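Local structure of FrpC operon protein (Neisseria meningitidis, 5EDF) at residues E10-F15 with P78-K84; P31-L35 with K45-D49. The protein is an iron-regulated protein that binds the RTX protein FrpC and has been linked, tentatively, to adhesion; its precise function is unknown. All blocks are in the same frame, centred on the assembly; numbering follows the deposited sequence. Where two conformers were deposited one is given.

Interaction 1 (E10-F15 with P78-K84); sequences EPMTGF and PYNQQNK
Glu10 OE2 gathers three donors from the 78-84 loop. Lys84 NZ forms a salt bridge to it at 2.8 Å, arriving on the syn side close to the carboxylate plane. Tyr79 OH donates at 2.7 Å from above that plane, and Gln81 NE2 comes steeply from the opposite face, at 2.9 Å along an almost straight N-H (172°). An extended chain, with CG anti to the backbone N (chi1 -177°), carries the carboxylate across the edge of the Tyr79 ring to this cluster. The lysine and the two neutral donors would be expected to favour the ionised acid. A water links Glu10 OE1, Gln81 OE1 and Lys84 NZ.

Gln81 is bent at chi2 (-59°), which folds its amide back so that NE2 also reaches Pro11 O at 2.9 Å, in the carbonyl plane; both acceptors of this amide lie on 10-15. Its backbone N donates to Met12 O (3.0 Å), a carbonyl that also takes a water held by Gln82 OE1.

Apolar contacts are fewer. The Pro11 ring lies against Tyr79, CD to CD2 at 3.8 Å, and Phe15 CE2 meets Pro78 CG obliquely. Gly14 CA passes 3.4 Å from Tyr79 O, the backbone there taking a positive phi. Within 78-84, Asn80 OD1 accepts from Asn83 N in an Asx motif.

The contact joins the loop ahead of strand 18-23 to the connection between strand 73-77 and helix 84-93, with Phe87 of that helix meeting the Tyr79 ring.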
# COMPACT_ATOMS: atom_id res chain seq x y z
N GLU A 10 -12.43 -16.16 12.82
CA GLU A 10 -11.17 -16.17 12.08
C GLU A 10 -11.45 -16.58 10.64
O GLU A 10 -12.12 -17.57 10.41
CB GLU A 10 -10.24 -17.20 12.72
CG GLU A 10 -8.87 -17.24 12.09
CD GLU A 10 -8.00 -18.40 12.52
OE1 GLU A 10 -8.42 -19.25 13.35
OE2 GLU A 10 -6.88 -18.51 12.01
N PRO A 11 -10.93 -15.82 9.65
CA PRO A 11 -11.13 -16.23 8.27
C PRO A 11 -10.40 -17.51 7.85
O PRO A 11 -9.32 -17.81 8.35
CB PRO A 11 -10.60 -15.03 7.44
CG PRO A 11 -10.42 -13.91 8.40
CD PRO A 11 -10.22 -14.54 9.75
N MSE A 12 -11.02 -18.26 6.93
CA MSE A 12 -10.29 -19.28 6.20
C MSE A 12 -9.71 -18.74 4.89
O MSE A 12 -8.53 -18.95 4.61
CB MSE A 12 -11.14 -20.54 5.94
CG MSE A 12 -10.38 -21.60 5.18
SE MSE A 12 -11.49 -23.10 4.75
CE MSE A 12 -12.80 -22.30 3.64
N THR A 13 -10.52 -18.04 4.11
CA THR A 13 -10.08 -17.42 2.88
C THR A 13 -9.92 -15.89 3.01
O THR A 13 -9.17 -15.30 2.22
CB THR A 13 -11.09 -17.61 1.75
OG1 THR A 13 -12.29 -16.89 2.06
CG2 THR A 13 -11.40 -19.10 1.52
N GLY A 14 -10.64 -15.27 3.93
CA GLY A 14 -10.67 -13.79 4.04
C GLY A 14 -11.84 -13.14 3.36
O GLY A 14 -12.05 -11.95 3.53
N PHE A 15 -12.63 -13.91 2.63
CA PHE A 15 -13.76 -13.39 1.85
C PHE A 15 -15.13 -13.79 2.40
O PHE A 15 -16.14 -13.43 1.82
CB PHE A 15 -13.62 -13.84 0.38
CG PHE A 15 -12.39 -13.29 -0.29
CD1 PHE A 15 -12.39 -11.97 -0.76
CD2 PHE A 15 -11.22 -14.01 -0.34
CE1 PHE A 15 -11.23 -11.44 -1.35
CE2 PHE A 15 -10.07 -13.45 -0.91
CZ PHE A 15 -10.09 -12.19 -1.39
N PRO A 78 -5.38 -11.20 1.47
CA PRO A 78 -5.93 -11.01 2.81
C PRO A 78 -5.48 -12.15 3.70
O PRO A 78 -4.88 -13.12 3.25
CB PRO A 78 -7.43 -11.11 2.56
CG PRO A 78 -7.53 -12.10 1.45
CD PRO A 78 -6.35 -11.86 0.59
N TYR A 79 -5.81 -12.04 4.99
CA TYR A 79 -5.57 -13.14 5.92
C TYR A 79 -6.27 -14.40 5.45
O TYR A 79 -7.49 -14.39 5.16
CB TYR A 79 -6.08 -12.72 7.31
CG TYR A 79 -5.90 -13.70 8.45
CD1 TYR A 79 -4.98 -13.45 9.46
CD2 TYR A 79 -6.68 -14.85 8.54
CE1 TYR A 79 -4.84 -14.31 10.53
CE2 TYR A 79 -6.56 -15.72 9.63
CZ TYR A 79 -5.64 -15.45 10.62
OH TYR A 79 -5.46 -16.29 11.73
N ASN A 80 -5.52 -15.50 5.42
CA ASN A 80 -6.10 -16.80 5.09
C ASN A 80 -5.34 -17.89 5.82
O ASN A 80 -4.33 -17.63 6.49
CB ASN A 80 -6.18 -17.01 3.56
CG ASN A 80 -4.84 -17.08 2.88
OD1 ASN A 80 -3.90 -17.68 3.42
ND2 ASN A 80 -4.74 -16.52 1.70
N GLN A 81 -5.80 -19.14 5.73
CA GLN A 81 -5.17 -20.20 6.50
C GLN A 81 -3.76 -20.54 6.05
O GLN A 81 -3.01 -21.12 6.84
CB GLN A 81 -6.07 -21.42 6.60
CG GLN A 81 -7.27 -21.20 7.48
CD GLN A 81 -6.93 -20.83 8.93
OE1 GLN A 81 -6.35 -21.67 9.68
NE2 GLN A 81 -7.30 -19.58 9.35
N GLN A 82 -3.42 -20.22 4.81
CA GLN A 82 -2.06 -20.50 4.30
C GLN A 82 -1.07 -19.46 4.79
O GLN A 82 0.07 -19.80 5.11
CB GLN A 82 -2.08 -20.57 2.78
CG GLN A 82 -2.81 -21.77 2.19
CD GLN A 82 -4.34 -21.67 2.28
OE1 GLN A 82 -4.94 -20.65 1.91
NE2 GLN A 82 -4.97 -22.74 2.78
N ASN A 83 -1.46 -18.20 4.89
CA ASN A 83 -0.54 -17.13 5.24
C ASN A 83 -0.70 -16.62 6.68
O ASN A 83 0.02 -15.67 7.09
CB ASN A 83 -0.67 -15.96 4.24
CG ASN A 83 -2.01 -15.24 4.36
OD1 ASN A 83 -2.59 -15.19 5.45
ND2 ASN A 83 -2.48 -14.61 3.27
N LYS A 84 -1.60 -17.21 7.46
CA LYS A 84 -1.92 -16.64 8.77
C LYS A 84 -0.71 -16.40 9.69
O LYS A 84 -0.73 -15.45 10.46
CB LYS A 84 -2.98 -17.46 9.51
CG LYS A 84 -2.62 -18.88 9.81
CD LYS A 84 -3.69 -19.59 10.71
CE LYS A 84 -3.70 -19.09 12.19
NZ LYS A 84 -4.68 -19.85 13.10
O HOH W 1 -6.98 -21.89 12.71
O HOH W 2 -7.59 -20.28 2.05
O HOH W 3 -7.33 -15.97 0.38

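Interaction 2 (P31-L35 with K45-D49)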
# COMPACT_ATOMS: atom_id res chain seq x y z
N PRO A 31 -13.80 -7.01 2.03
CA PRO A 31 -13.70 -8.37 2.58
C PRO A 31 -12.89 -8.38 3.87
O PRO A 31 -11.83 -7.75 3.94
CB PRO A 31 -13.03 -9.17 1.47
CG PRO A 31 -13.36 -8.39 0.21
CD PRO A 31 -13.32 -6.95 0.65
N TYR A 32 -13.39 -9.03 4.91
CA TYR A 32 -12.89 -8.79 6.24
C TYR A 32 -11.49 -9.27 6.47
O TYR A 32 -10.82 -8.78 7.40
CB TYR A 32 -13.88 -9.31 7.29
CG TYR A 32 -13.83 -10.77 7.63
CD1 TYR A 32 -13.83 -11.78 6.68
CD2 TYR A 32 -13.88 -11.16 8.96
CE1 TYR A 32 -13.84 -13.12 7.04
CE2 TYR A 32 -13.90 -12.47 9.31
CZ TYR A 32 -13.89 -13.47 8.37
OH TYR A 32 -13.95 -14.80 8.71
N GLY A 33 -10.98 -10.18 5.65
CA GLY A 33 -9.61 -10.61 5.75
C GLY A 33 -8.56 -9.57 5.46
O GLY A 33 -7.40 -9.78 5.78
N TYR A 34 -8.96 -8.43 4.90
CA TYR A 34 -8.05 -7.29 4.71
C TYR A 34 -7.97 -6.39 5.93
O TYR A 34 -7.30 -5.38 5.88
CB TYR A 34 -8.53 -6.47 3.50
CG TYR A 34 -8.36 -7.19 2.19
CD1 TYR A 34 -7.10 -7.41 1.63
CD2 TYR A 34 -9.46 -7.69 1.51
CE1 TYR A 34 -6.96 -8.09 0.42
CE2 TYR A 34 -9.30 -8.33 0.31
CZ TYR A 34 -8.06 -8.53 -0.23
OH TYR A 34 -7.91 -9.22 -1.43
N LEU A 35 -8.64 -6.77 7.02
CA LEU A 35 -8.78 -5.93 8.22
C LEU A 35 -8.11 -6.52 9.46
O LEU A 35 -8.64 -6.41 10.57
CB LEU A 35 -10.25 -5.62 8.49
CG LEU A 35 -11.01 -4.95 7.32
CD1 LEU A 35 -12.52 -5.00 7.60
CD2 LEU A 35 -10.51 -3.55 7.04
N LYS A 45 -11.16 -12.96 16.97
CA LYS A 45 -12.42 -12.21 16.86
C LYS A 45 -12.18 -11.09 15.87
O LYS A 45 -11.26 -10.29 16.03
CB LYS A 45 -12.85 -11.65 18.20
CG LYS A 45 -13.21 -12.72 19.23
CD LYS A 45 -13.55 -12.10 20.57
CE LYS A 45 -13.93 -13.17 21.61
NZ LYS A 45 -12.86 -14.19 21.90
N TRP A 46 -12.99 -11.04 14.82
CA TRP A 46 -12.76 -10.14 13.71
C TRP A 46 -13.90 -9.15 13.60
O TRP A 46 -15.06 -9.51 13.83
CB TRP A 46 -12.60 -10.93 12.40
CG TRP A 46 -11.26 -11.60 12.29
CD1 TRP A 46 -10.79 -12.58 13.07
CD2 TRP A 46 -10.20 -11.28 11.35
NE1 TRP A 46 -9.49 -12.94 12.71
CE2 TRP A 46 -9.12 -12.13 11.66
CE3 TRP A 46 -10.06 -10.35 10.32
CZ2 TRP A 46 -7.92 -12.07 10.96
CZ3 TRP A 46 -8.85 -10.33 9.61
CH2 TRP A 46 -7.84 -11.17 9.94
N LEU A 47 -13.56 -7.94 13.23
CA LEU A 47 -14.51 -6.85 13.03
C LEU A 47 -15.70 -7.34 12.24
O LEU A 47 -15.55 -8.04 11.23
CB LEU A 47 -13.88 -5.68 12.26
CG LEU A 47 -14.67 -4.37 12.24
CD1 LEU A 47 -14.69 -3.76 13.63
CD2 LEU A 47 -14.04 -3.41 11.26
N SER A 48 -16.89 -6.94 12.68
CA SER A 48 -18.12 -7.27 11.99
C SER A 48 -19.01 -6.06 11.85
O SER A 48 -18.96 -5.15 12.67
CB SER A 48 -18.88 -8.33 12.79
OG SER A 48 -19.06 -7.99 14.16
N ASP A 49 -19.87 -6.05 10.83
CA ASP A 49 -20.98 -5.08 10.79
C ASP A 49 -21.76 -5.20 12.13
O ASP A 49 -22.00 -6.30 12.64
CB ASP A 49 -21.90 -5.42 9.62
CG ASP A 49 -21.25 -5.21 8.27
OD1 ASP A 49 -20.44 -4.28 8.12
OD2 ASP A 49 -21.61 -5.93 7.33
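A short 3-10 turn, residues 32-34, follows strand 26-31 and packs against strand 45-46, one arm of a small two-stranded antiparallel sheet with 39-40. Tyr32 and Trp46 carry most of this buried contact. The tyrosine presents the edge of its ring to the tryptophan's CB, with Tyr32 CD2 and Trp46 CB 3.7 Å apart, and the two side chains cross at about a right angle. The ring planes are 68° apart, and the centroids of the phenol and the five-membered ring are separated by 5.6 Å, an oblique meeting. Tyr32 CG stands between its own backbone N and carbonyl carbon (chi1 82°), which turns the ring toward the strand.

The six-membered part of the indole reaches past the tyrosine to the backbone of the turn. Its CZ3 edge comes to 3.3 Å from Tyr32 O, near the indole plane, in a contact of carbon with oxygen; that carbonyl accepts the turn's own hydrogen bond from Leu35 N at 3.0 Å. Trp46 CZ3 also lies 3.9 Å from both Gly33 CA and Leu35 C, approached obliquely. Farther along, the leucines meet through their methyl groups, Leu35 CD1 to Leu47 CD2 at 4.3 Å, and both side chains touch Val19 of strand 18-23.

The polar ends of the two aromatic residues are bonded outside the pair: Tyr32 OH to Pro9 O and Trp46 NE1 to Ala43 O. The Trp46 ring also meets Tyr79 edge-to-face, and Tyr32 meets His17 likewise. The arrangement is that of a small aromatic and aliphatic core, in which a tryptophan from a beta-hairpin abuts a 3-10 turn that leaves the small mixed sheet, with leucines from both segments set against strand 18-23 of that sheet.

Overall arrangement
From the N terminus, the chain passes through 10-15, ahead of strands 18-23 and 26-31. The 3-10 turn then leads into the small hairpin of strands 39-40 and 45-46, and interaction 2 closes this loop. Interaction 1 closes later, once strands 61-70 and 73-77 have been laid down, so the 31-35 and 45-49 pairing is nested within its loop. Their centres lie about 11 Å apart. Gly33 of interaction 2 reaches both segments of interaction 1 through probable hydrogen bonds, its N with Gly14 O and its O with Tyr79 N, while Pro11 packs on Tyr32 and Trp46. Together they tie the N-terminal segment, the hairpin and the small mixed sheet to one edge of the large antiparallel sheet.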